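Probable methyltransferase (Bordetella pertussis, PDB 3KTY) probably methylates RNA as a TrmH-family (SPOUT) enzyme that uses S-adenosyl-L-methionine, this chain being the SpoU-type methylase domain of a longer protein. Local coordinates at residues A[22-27]-A[37-42]; A[53-58]-A[64-69]; A[107-112]-A[166-171]. One frame throughout, in Å; residues are numbered along the deposited sequence.

Contact 1: A[22-27]-A[37-42]; sequences GNVGSA and GELVLV
L39 and L41 face V24 and A27 across the last half of a beta-alpha-beta unit, in which strand 11-16 leads into helix 21-33 and the chain returns to the parallel sheet as strand 39-42. The axes of the helix and strand segments come within 10.3 Å of each other and run nearly antiparallel, at 155°, as expected when a helix doubles back over the sheet. G37 and E38 form the approach to the strand and do not meet the helix; the backbone of E38 already pairs with F13 of the neighbouring strand. L39 is the first to touch. CG anti to the backbone N (chi1 176°) aims its side chain at the helix, where CD1 lies 4.3 Å from A27 CB, while CD2 approaches the backbone of the helix turn, 4.0 Å from V24 O. A long branched leucine suits this place, because it spans from sheet to helix and serves two residues one helical turn apart, and the small A27 leaves it room to enter. V40 points to the other face of the sheet, where its side chain packs on I14 and A78. L41 returns to the helix side and meets V24, nearer than A27 to the N-terminal end of segment 22-27, also touching P18 and T50 in the adjoining loops. V42, again on the far face, packs on I14 and A78. The beta-branched V24 thus divides its methyls between the two leucines, all of them buried and all held by apolar contact. CG1 turns to L39, 4.4 Å from its CD2, whereas CG2 turns to L41, 4.3 Å from its CD1.

Contact 2: A[53-58]-A[64-69]; sequences PEAVAL and DVLERA
L66 reaches across to A55 and V56, joining two short successive helices, 53-59 and 63-67, that form the helical crossover between the parallel strands 39-42 and 70-72. The contact is apolar and modest, about 101 Å² in all, and one methyl of L66 does the work. Against the backbone, CD2 of L66 rests on the A55-V56 peptide, 3.8 Å from V56 CA and 3.9 Å from A55 O. With CG anti to the backbone N (chi1 -177°), the leucine side chain is directed at helix 53-59. L66 also packs on V24 of helix 21-33, so it is buried between its own helix and helices 53-59 and 21-33.

Polar groups around the contact link it to neighbouring parts: R68 NH2 donates a hydrogen bond to G37 O in the turn before strand 39-42, and OE1 of the poorly ordered E54 accepts a weak one from G22 N.

Among side chains, the small A55 admits the leucine closely, its CB 4.3 Å from L66 CD2. V56 and L66 cross at about a right angle, and V56, partly exposed, brings its CG2 to 4.1 Å from L66 CD2.

Contact 3: A[107-112]-A[166-171]; sequences GLARRH and WELRYA
Helices 102-115 and 157-172 pass at 9.0 Å between segment axes with a crossing angle of -46°, and within segments 107-112 and 166-171 the CA atoms come closest at G107 and A171, 5.9 Å apart. The small side chain of A171 suits so near an approach: its methyl lies 4.3 Å from G107 N, packing on the backbone. Next to it lies the apolar part of the interface. A109 directs its methyl at the other helix, and L168 sends CD2 to meet it, the two carbons 3.7 Å apart; the short alanine and longer leucine complement one another. Both also rest on strand 121-125, A109 on V121 and L168 on I123, so the pair fills the wedge between helices and sheet.

Beside this apolar pair, R110 provides the polar link. Its chain starts with CG anti to the backbone N and then bends at chi2 (69°), which carries it over the end of the partner helix, with CD 3.5 Å from A171 O. NH1 donates to A171 O at 2.9 Å with an N-H...O angle of 154°. The oxygen lies at the guanidinium edge, close to its plane, while NH1 is slightly tilted from the carbonyl plane. A171 is in the last turn of its helix, where the partial negative charge of a helix C terminus would probably favour an arginine. NE of the same guanidinium forms a salt bridge with D114 one turn on, fixing its orientation.

E167 OE2 accepts a hydrogen bond from W166 NE1 of the second subunit, and E167 OE1 forms a salt bridge with R103 of that subunit, so both helices contribute to the subunit interface. Packed side by side on a parallel sheet, they form part of one helical layer of the alpha-beta-alpha sandwich of the SPOUT fold.

From the N terminus, contact 1 closes first, between helix 21-33 and strand 39-42; nine residues, six of them helical, separate its segments. Contact 2 follows in series within the crossover to strand 70-72, its segments only five residues apart, two of them helical. None of the three nests in or crosses another. The first two adjoin, their centres 8 Å apart, and together build the flank of the sheet beside strand 70-72, one of its two outermost strands. Contact 3, about 20 Å from contact 1 and 26 Å from contact 2 between centres, lies on the opposite side of the chain's centre. It closes the long excursion through strands 121-125 and 142-145, tying the C-terminal helix 157-172 to helix 102-115.

Contact 1: A[22-27]-A[37-42]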
loop_
_atom_site.group_PDB
_atom_site.type_symbol
_atom_site.label_atom_id
_atom_site.label_comp_id
_atom_site.label_asym_id
_atom_site.label_seq_id
_atom_site.Cartn_x
_atom_site.Cartn_y
_atom_site.Cartn_z
ATOM N N GLY A 22 -13.338 12.410 0.343
ATOM C CA GLY A 22 -12.249 12.006 -0.525
ATOM C C GLY A 22 -11.625 10.678 -0.147
ATOM O O GLY A 22 -11.288 9.891 -1.027
ATOM N N ASN A 23 -11.446 10.445 1.156
ATOM C CA ASN A 23 -11.004 9.150 1.667
ATOM C C ASN A 23 -11.914 8.001 1.217
ATOM O O ASN A 23 -11.448 6.873 0.999
ATOM C CB ASN A 23 -10.944 9.126 3.201
ATOM C CG ASN A 23 -9.751 9.883 3.784
ATOM O OD1 ASN A 23 -8.626 9.816 3.274
ATOM N ND2 ASN A 23 -9.991 10.571 4.900
ATOM N N VAL A 24 -13.207 8.275 1.089
ATOM C CA VAL A 24 -14.159 7.234 0.696
ATOM C C VAL A 24 -13.977 6.868 -0.745
ATOM O O VAL A 24 -14.053 5.686 -1.095
ATOM C CB VAL A 24 -15.614 7.688 0.828
ATOM C CG1 VAL A 24 -16.523 6.667 0.205
ATOM C CG2 VAL A 24 -15.969 7.938 2.284
ATOM N N GLY A 25 -13.762 7.884 -1.592
ATOM C CA GLY A 25 -13.379 7.653 -2.980
ATOM C C GLY A 25 -12.038 6.930 -3.131
ATOM O O GLY A 25 -11.910 5.998 -3.914
ATOM N N SER A 26 -11.031 7.351 -2.377
ATOM C CA SER A 26 -9.714 6.719 -2.446
ATOM C C SER A 26 -9.811 5.280 -2.015
ATOM O O SER A 26 -9.160 4.393 -2.581
ATOM C CB SER A 26 -8.722 7.463 -1.535
ATOM O OG SER A 26 -8.536 8.780 -2.010
ATOM N N ALA A 27 -10.630 5.068 -0.983
ATOM C CA ALA A 27 -10.960 3.754 -0.476
ATOM C C ALA A 27 -11.485 2.844 -1.586
ATOM O O ALA A 27 -11.071 1.694 -1.705
ATOM C CB ALA A 27 -11.994 3.844 0.718
ATOM N N GLY A 37 -14.536 -5.481 -4.831
ATOM C CA GLY A 37 -15.588 -4.557 -5.208
ATOM C C GLY A 37 -16.535 -4.137 -4.105
ATOM O O GLY A 37 -17.468 -3.379 -4.369
ATOM N N GLU A 38 -16.307 -4.634 -2.887
ATOM C CA GLU A 38 -17.267 -4.509 -1.786
ATOM C C GLU A 38 -16.847 -3.558 -0.676
ATOM O O GLU A 38 -16.074 -3.907 0.226
ATOM C CB GLU A 38 -17.566 -5.888 -1.183
ATOM C CG GLU A 38 -19.014 -6.227 -1.122
ATOM C CD GLU A 38 -19.590 -6.459 -2.494
ATOM O OE1 GLU A 38 -19.146 -7.431 -3.151
ATOM O OE2 GLU A 38 -20.473 -5.669 -2.915
ATOM N N LEU A 39 -17.410 -2.365 -0.714
ATOM C CA LEU A 39 -17.103 -1.351 0.282
ATOM C C LEU A 39 -18.353 -0.985 1.089
ATOM O O LEU A 39 -19.398 -0.725 0.536
ATOM C CB LEU A 39 -16.561 -0.100 -0.395
ATOM C CG LEU A 39 -16.281 1.111 0.513
ATOM C CD1 LEU A 39 -15.050 0.926 1.371
ATOM C CD2 LEU A 39 -16.100 2.323 -0.363
ATOM N N VAL A 40 -18.194 -0.950 2.404
ATOM C CA VAL A 40 -19.253 -0.683 3.317
ATOM C C VAL A 40 -18.884 0.464 4.250
ATOM O O VAL A 40 -17.802 0.489 4.826
ATOM C CB VAL A 40 -19.565 -1.957 4.182
ATOM C CG1 VAL A 40 -20.735 -1.651 5.137
ATOM C CG2 VAL A 40 -19.917 -3.138 3.301
ATOM N N LEU A 41 -19.790 1.398 4.414
ATOM C CA LEU A 41 -19.608 2.497 5.353
ATOM C C LEU A 41 -20.555 2.371 6.545
ATOM O O LEU A 41 -21.739 2.131 6.359
ATOM C CB LEU A 41 -19.962 3.789 4.660
ATOM C CG LEU A 41 -19.192 4.215 3.390
ATOM C CD1 LEU A 41 -19.488 5.650 3.158
ATOM C CD2 LEU A 41 -17.711 4.038 3.592
ATOM N N VAL A 42 -20.039 2.542 7.758
ATOM C CA VAL A 42 -20.873 2.579 8.947
ATOM C C VAL A 42 -20.871 3.987 9.571
ATOM O O VAL A 42 -19.809 4.551 9.854
ATOM C CB VAL A 42 -20.397 1.551 9.991
ATOM C CG1 VAL A 42 -21.036 1.821 11.357
ATOM C CG2 VAL A 42 -20.694 0.126 9.510
#

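Contact 2: A[53-58]-A[64-69]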
loop_
_atom_site.group_PDB
_atom_site.type_symbol
_atom_site.label_atom_id
_atom_site.label_comp_id
_atom_site.label_asym_id
_atom_site.label_seq_id
_atom_site.Cartn_x
_atom_site.Cartn_y
_atom_site.Cartn_z
ATOM N N PRO A 53 -19.044 15.098 -4.236
ATOM C CA PRO A 53 -18.182 15.361 -5.405
ATOM C C PRO A 53 -16.717 14.948 -5.206
ATOM O O PRO A 53 -16.128 14.386 -6.138
ATOM C CB PRO A 53 -18.310 16.871 -5.617
ATOM C CG PRO A 53 -19.620 17.226 -5.010
ATOM C CD PRO A 53 -19.807 16.293 -3.839
ATOM N N GLU A 54 -16.140 15.186 -4.028
ATOM C CA GLU A 54 -14.762 14.744 -3.784
ATOM C C GLU A 54 -14.580 13.222 -3.669
ATOM O O GLU A 54 -13.507 12.695 -3.977
ATOM C CB GLU A 54 -14.138 15.466 -2.589
ATOM C CG GLU A 54 -14.929 15.395 -1.299
ATOM C CD GLU A 54 -14.368 16.329 -0.225
ATOM O OE1 GLU A 54 -13.581 15.868 0.642
ATOM O OE2 GLU A 54 -14.717 17.532 -0.259
ATOM N N ALA A 55 -15.616 12.505 -3.242
ATOM C CA ALA A 55 -15.510 11.054 -3.230
ATOM C C ALA A 55 -15.469 10.573 -4.666
ATOM O O ALA A 55 -14.607 9.777 -5.036
ATOM C CB ALA A 55 -16.670 10.406 -2.488
ATOM N N VAL A 56 -16.413 11.060 -5.468
ATOM C CA VAL A 56 -16.452 10.728 -6.891
ATOM C C VAL A 56 -15.103 11.019 -7.564
ATOM O O VAL A 56 -14.500 10.126 -8.164
ATOM C CB VAL A 56 -17.554 11.514 -7.614
ATOM C CG1 VAL A 56 -17.297 11.526 -9.103
ATOM C CG2 VAL A 56 -18.927 10.924 -7.295
ATOM N N ALA A 57 -14.637 12.266 -7.458
ATOM C CA ALA A 57 -13.357 12.699 -8.059
ATOM C C ALA A 57 -12.130 11.844 -7.680
ATOM O O ALA A 57 -11.307 11.536 -8.533
ATOM C CB ALA A 57 -13.104 14.117 -7.712
ATOM N N LEU A 58 -12.014 11.461 -6.410
ATOM C CA LEU A 58 -10.944 10.554 -5.983
ATOM C C LEU A 58 -11.205 9.082 -6.287
ATOM O O LEU A 58 -10.358 8.233 -6.041
ATOM C CB LEU A 58 -10.644 10.710 -4.493
ATOM C CG LEU A 58 -9.914 12.006 -4.124
ATOM C CD1 LEU A 58 -9.106 11.781 -2.858
ATOM C CD2 LEU A 58 -9.003 12.460 -5.244
ATOM N N ASP A 64 -18.093 2.634 -9.941
ATOM C CA ASP A 64 -18.986 1.513 -9.696
ATOM C C ASP A 64 -18.888 0.949 -8.266
ATOM O O ASP A 64 -19.890 0.640 -7.659
ATOM C CB ASP A 64 -18.721 0.403 -10.735
ATOM C CG ASP A 64 -17.293 -0.182 -10.641
ATOM O OD1 ASP A 64 -17.063 -1.293 -11.203
ATOM O OD2 ASP A 64 -16.414 0.454 -10.000
ATOM N N VAL A 65 -17.681 0.794 -7.739
ATOM C CA VAL A 65 -17.520 0.250 -6.402
ATOM C C VAL A 65 -18.149 1.238 -5.440
ATOM O O VAL A 65 -18.782 0.861 -4.436
ATOM C CB VAL A 65 -16.015 0.035 -6.068
ATOM C CG1 VAL A 65 -15.765 -0.134 -4.571
ATOM C CG2 VAL A 65 -15.483 -1.152 -6.815
ATOM N N LEU A 66 -17.973 2.504 -5.788
ATOM C CA LEU A 66 -18.382 3.637 -4.990
ATOM C C LEU A 66 -19.893 3.780 -4.961
ATOM O O LEU A 66 -20.465 4.039 -3.922
ATOM C CB LEU A 66 -17.787 4.902 -5.573
ATOM C CG LEU A 66 -18.128 6.128 -4.738
ATOM C CD1 LEU A 66 -17.542 6.047 -3.317
ATOM C CD2 LEU A 66 -17.681 7.421 -5.462
ATOM N N GLU A 67 -20.529 3.610 -6.112
ATOM C CA GLU A 67 -21.982 3.632 -6.209
ATOM C C GLU A 67 -22.585 2.521 -5.372
ATOM O O GLU A 67 -23.414 2.776 -4.516
ATOM C CB GLU A 67 -22.425 3.448 -7.653
ATOM C CG GLU A 67 -22.467 4.707 -8.455
ATOM C CD GLU A 67 -22.304 4.450 -9.948
ATOM O OE1 GLU A 67 -21.918 3.314 -10.325
ATOM O OE2 GLU A 67 -22.549 5.388 -10.742
ATOM N N ARG A 68 -22.150 1.291 -5.623
ATOM C CA ARG A 68 -22.688 0.114 -4.943
ATOM C C ARG A 68 -22.402 0.011 -3.455
ATOM O O ARG A 68 -22.899 -0.899 -2.809
ATOM C CB ARG A 68 -22.193 -1.173 -5.619
ATOM C CG ARG A 68 -22.714 -1.352 -7.057
ATOM C CD ARG A 68 -22.247 -2.680 -7.674
ATOM N NE ARG A 68 -20.798 -2.721 -7.935
ATOM C CZ ARG A 68 -19.857 -3.223 -7.124
ATOM N NH1 ARG A 68 -18.589 -3.188 -7.518
ATOM N NH2 ARG A 68 -20.161 -3.758 -5.938
ATOM N N ALA A 69 -21.570 0.896 -2.910
ATOM C CA ALA A 69 -21.216 0.834 -1.486
ATOM C C ALA A 69 -22.461 0.913 -0.587
ATOM O O ALA A 69 -23.319 1.767 -0.763
ATOM C CB ALA A 69 -20.284 1.952 -1.137
#

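Contact 3: A[107-112]-A[166-171]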
loop_
_atom_site.group_PDB
_atom_site.type_symbol
_atom_site.label_atom_id
_atom_site.label_comp_id
_atom_site.label_asym_id
_atom_site.label_seq_id
_atom_site.Cartn_x
_atom_site.Cartn_y
_atom_site.Cartn_z
ATOM N N GLY A 107 -3.757 -14.887 5.691
ATOM C CA GLY A 107 -3.727 -16.351 5.628
ATOM C C GLY A 107 -4.971 -17.040 6.234
ATOM O O GLY A 107 -5.538 -17.967 5.639
ATOM N N LEU A 108 -5.384 -16.581 7.414
ATOM C CA LEU A 108 -6.646 -17.005 8.043
ATOM C C LEU A 108 -7.840 -16.743 7.135
ATOM O O LEU A 108 -8.675 -17.597 6.964
ATOM C CB LEU A 108 -6.854 -16.253 9.327
ATOM C CG LEU A 108 -5.818 -16.568 10.384
ATOM C CD1 LEU A 108 -5.919 -15.546 11.518
ATOM C CD2 LEU A 108 -6.046 -18.011 10.864
ATOM N N ALA A 109 -7.912 -15.571 6.524
ATOM C CA ALA A 109 -8.996 -15.312 5.602
ATOM C C ALA A 109 -9.099 -16.341 4.480
ATOM O O ALA A 109 -10.194 -16.757 4.115
ATOM C CB ALA A 109 -8.882 -13.921 5.023
ATOM N N ARG A 110 -7.959 -16.717 3.913
ATOM C CA ARG A 110 -7.901 -17.645 2.789
ATOM C C ARG A 110 -8.439 -19.001 3.199
ATOM O O ARG A 110 -9.189 -19.632 2.468
ATOM C CB ARG A 110 -6.445 -17.813 2.304
ATOM C CG ARG A 110 -6.182 -19.075 1.503
ATOM C CD ARG A 110 -6.865 -18.986 0.177
ATOM N NE ARG A 110 -6.611 -20.181 -0.622
ATOM C CZ ARG A 110 -5.727 -20.228 -1.622
ATOM N NH1 ARG A 110 -4.985 -19.144 -1.952
ATOM N NH2 ARG A 110 -5.587 -21.349 -2.310
ATOM N N ARG A 111 -8.021 -19.432 4.380
ATOM C CA ARG A 111 -8.423 -20.694 4.973
ATOM C C ARG A 111 -9.943 -20.696 5.189
ATOM O O ARG A 111 -10.643 -21.633 4.805
ATOM C CB ARG A 111 -7.709 -20.846 6.326
ATOM C CG ARG A 111 -7.108 -22.206 6.613
ATOM C CD ARG A 111 -5.969 -22.100 7.641
ATOM N NE ARG A 111 -4.815 -21.385 7.086
ATOM C CZ ARG A 111 -4.012 -20.583 7.788
ATOM N NH1 ARG A 111 -2.984 -19.967 7.190
ATOM N NH2 ARG A 111 -4.231 -20.396 9.088
ATOM N N HIS A 112 -10.445 -19.626 5.791
ATOM C CA HIS A 112 -11.864 -19.484 6.019
ATOM C C HIS A 112 -12.649 -19.536 4.711
ATOM O O HIS A 112 -13.610 -20.260 4.606
ATOM C CB HIS A 112 -12.152 -18.198 6.784
ATOM C CG HIS A 112 -13.577 -18.071 7.230
ATOM N ND1 HIS A 112 -14.090 -18.791 8.291
ATOM C CD2 HIS A 112 -14.597 -17.300 6.768
ATOM C CE1 HIS A 112 -15.367 -18.482 8.449
ATOM N NE2 HIS A 112 -15.701 -17.594 7.531
ATOM N N TRP A 166 -3.980 -5.466 -0.396
ATOM C CA TRP A 166 -2.856 -6.124 -1.072
ATOM C C TRP A 166 -2.580 -7.498 -0.404
ATOM O O TRP A 166 -2.540 -8.530 -1.066
ATOM C CB TRP A 166 -1.608 -5.173 -1.160
ATOM C CG TRP A 166 -0.392 -5.918 -1.223
ATOM C CD1 TRP A 166 0.498 -6.086 -0.228
ATOM C CD2 TRP A 166 0.065 -6.715 -2.321
ATOM N NE1 TRP A 166 1.507 -6.926 -0.630
ATOM C CE2 TRP A 166 1.265 -7.330 -1.917
ATOM C CE3 TRP A 166 -0.433 -6.974 -3.611
ATOM C CZ2 TRP A 166 1.980 -8.203 -2.734
ATOM C CZ3 TRP A 166 0.285 -7.834 -4.438
ATOM C CH2 TRP A 166 1.478 -8.428 -3.994
ATOM N N GLU A 167 -2.453 -7.526 0.911
ATOM C CA GLU A 167 -2.273 -8.802 1.648
ATOM C C GLU A 167 -3.333 -9.851 1.344
ATOM O O GLU A 167 -3.041 -11.035 1.102
ATOM C CB GLU A 167 -2.278 -8.506 3.141
ATOM C CG GLU A 167 -0.908 -7.818 3.572
ATOM C CD GLU A 167 0.319 -8.743 3.468
ATOM O OE1 GLU A 167 0.159 -9.975 3.389
ATOM O OE2 GLU A 167 1.464 -8.244 3.466
ATOM N N LEU A 168 -4.579 -9.394 1.324
ATOM C CA LEU A 168 -5.686 -10.255 1.023
ATOM C C LEU A 168 -5.637 -10.741 -0.396
ATOM O O LEU A 168 -5.848 -11.899 -0.675
ATOM C CB LEU A 168 -7.003 -9.532 1.285
ATOM C CG LEU A 168 -7.349 -9.498 2.774
ATOM C CD1 LEU A 168 -8.526 -8.591 2.979
ATOM C CD2 LEU A 168 -7.656 -10.915 3.227
ATOM N N ARG A 169 -5.363 -9.852 -1.317
ATOM C CA ARG A 169 -5.229 -10.299 -2.687
ATOM C C ARG A 169 -4.145 -11.375 -2.816
ATOM O O ARG A 169 -4.331 -12.434 -3.423
ATOM C CB ARG A 169 -4.901 -9.093 -3.581
ATOM C CG ARG A 169 -4.490 -9.468 -4.975
ATOM C CD ARG A 169 -4.397 -8.188 -5.903
ATOM N NE ARG A 169 -4.191 -8.664 -7.258
ATOM C CZ ARG A 169 -5.145 -9.154 -8.034
ATOM N NH1 ARG A 169 -6.397 -9.172 -7.621
ATOM N NH2 ARG A 169 -4.845 -9.627 -9.227
ATOM N N TYR A 170 -2.997 -11.097 -2.237
ATOM C CA TYR A 170 -1.902 -12.025 -2.396
ATOM C C TYR A 170 -2.296 -13.375 -1.813
ATOM O O TYR A 170 -1.963 -14.429 -2.354
ATOM C CB TYR A 170 -0.621 -11.512 -1.710
ATOM C CG TYR A 170 0.602 -12.270 -2.169
ATOM C CD1 TYR A 170 1.277 -11.888 -3.332
ATOM C CD2 TYR A 170 1.056 -13.398 -1.479
ATOM C CE1 TYR A 170 2.398 -12.592 -3.792
ATOM C CE2 TYR A 170 2.208 -14.098 -1.921
ATOM C CZ TYR A 170 2.856 -13.699 -3.071
ATOM O OH TYR A 170 3.960 -14.408 -3.520
ATOM N N ALA A 171 -2.955 -13.332 -0.675
ATOM C CA ALA A 171 -3.274 -14.583 -0.003
ATOM C C ALA A 171 -4.391 -15.367 -0.759
ATOM O O ALA A 171 -4.458 -16.581 -0.687
ATOM C CB ALA A 171 -3.625 -14.344 1.460
#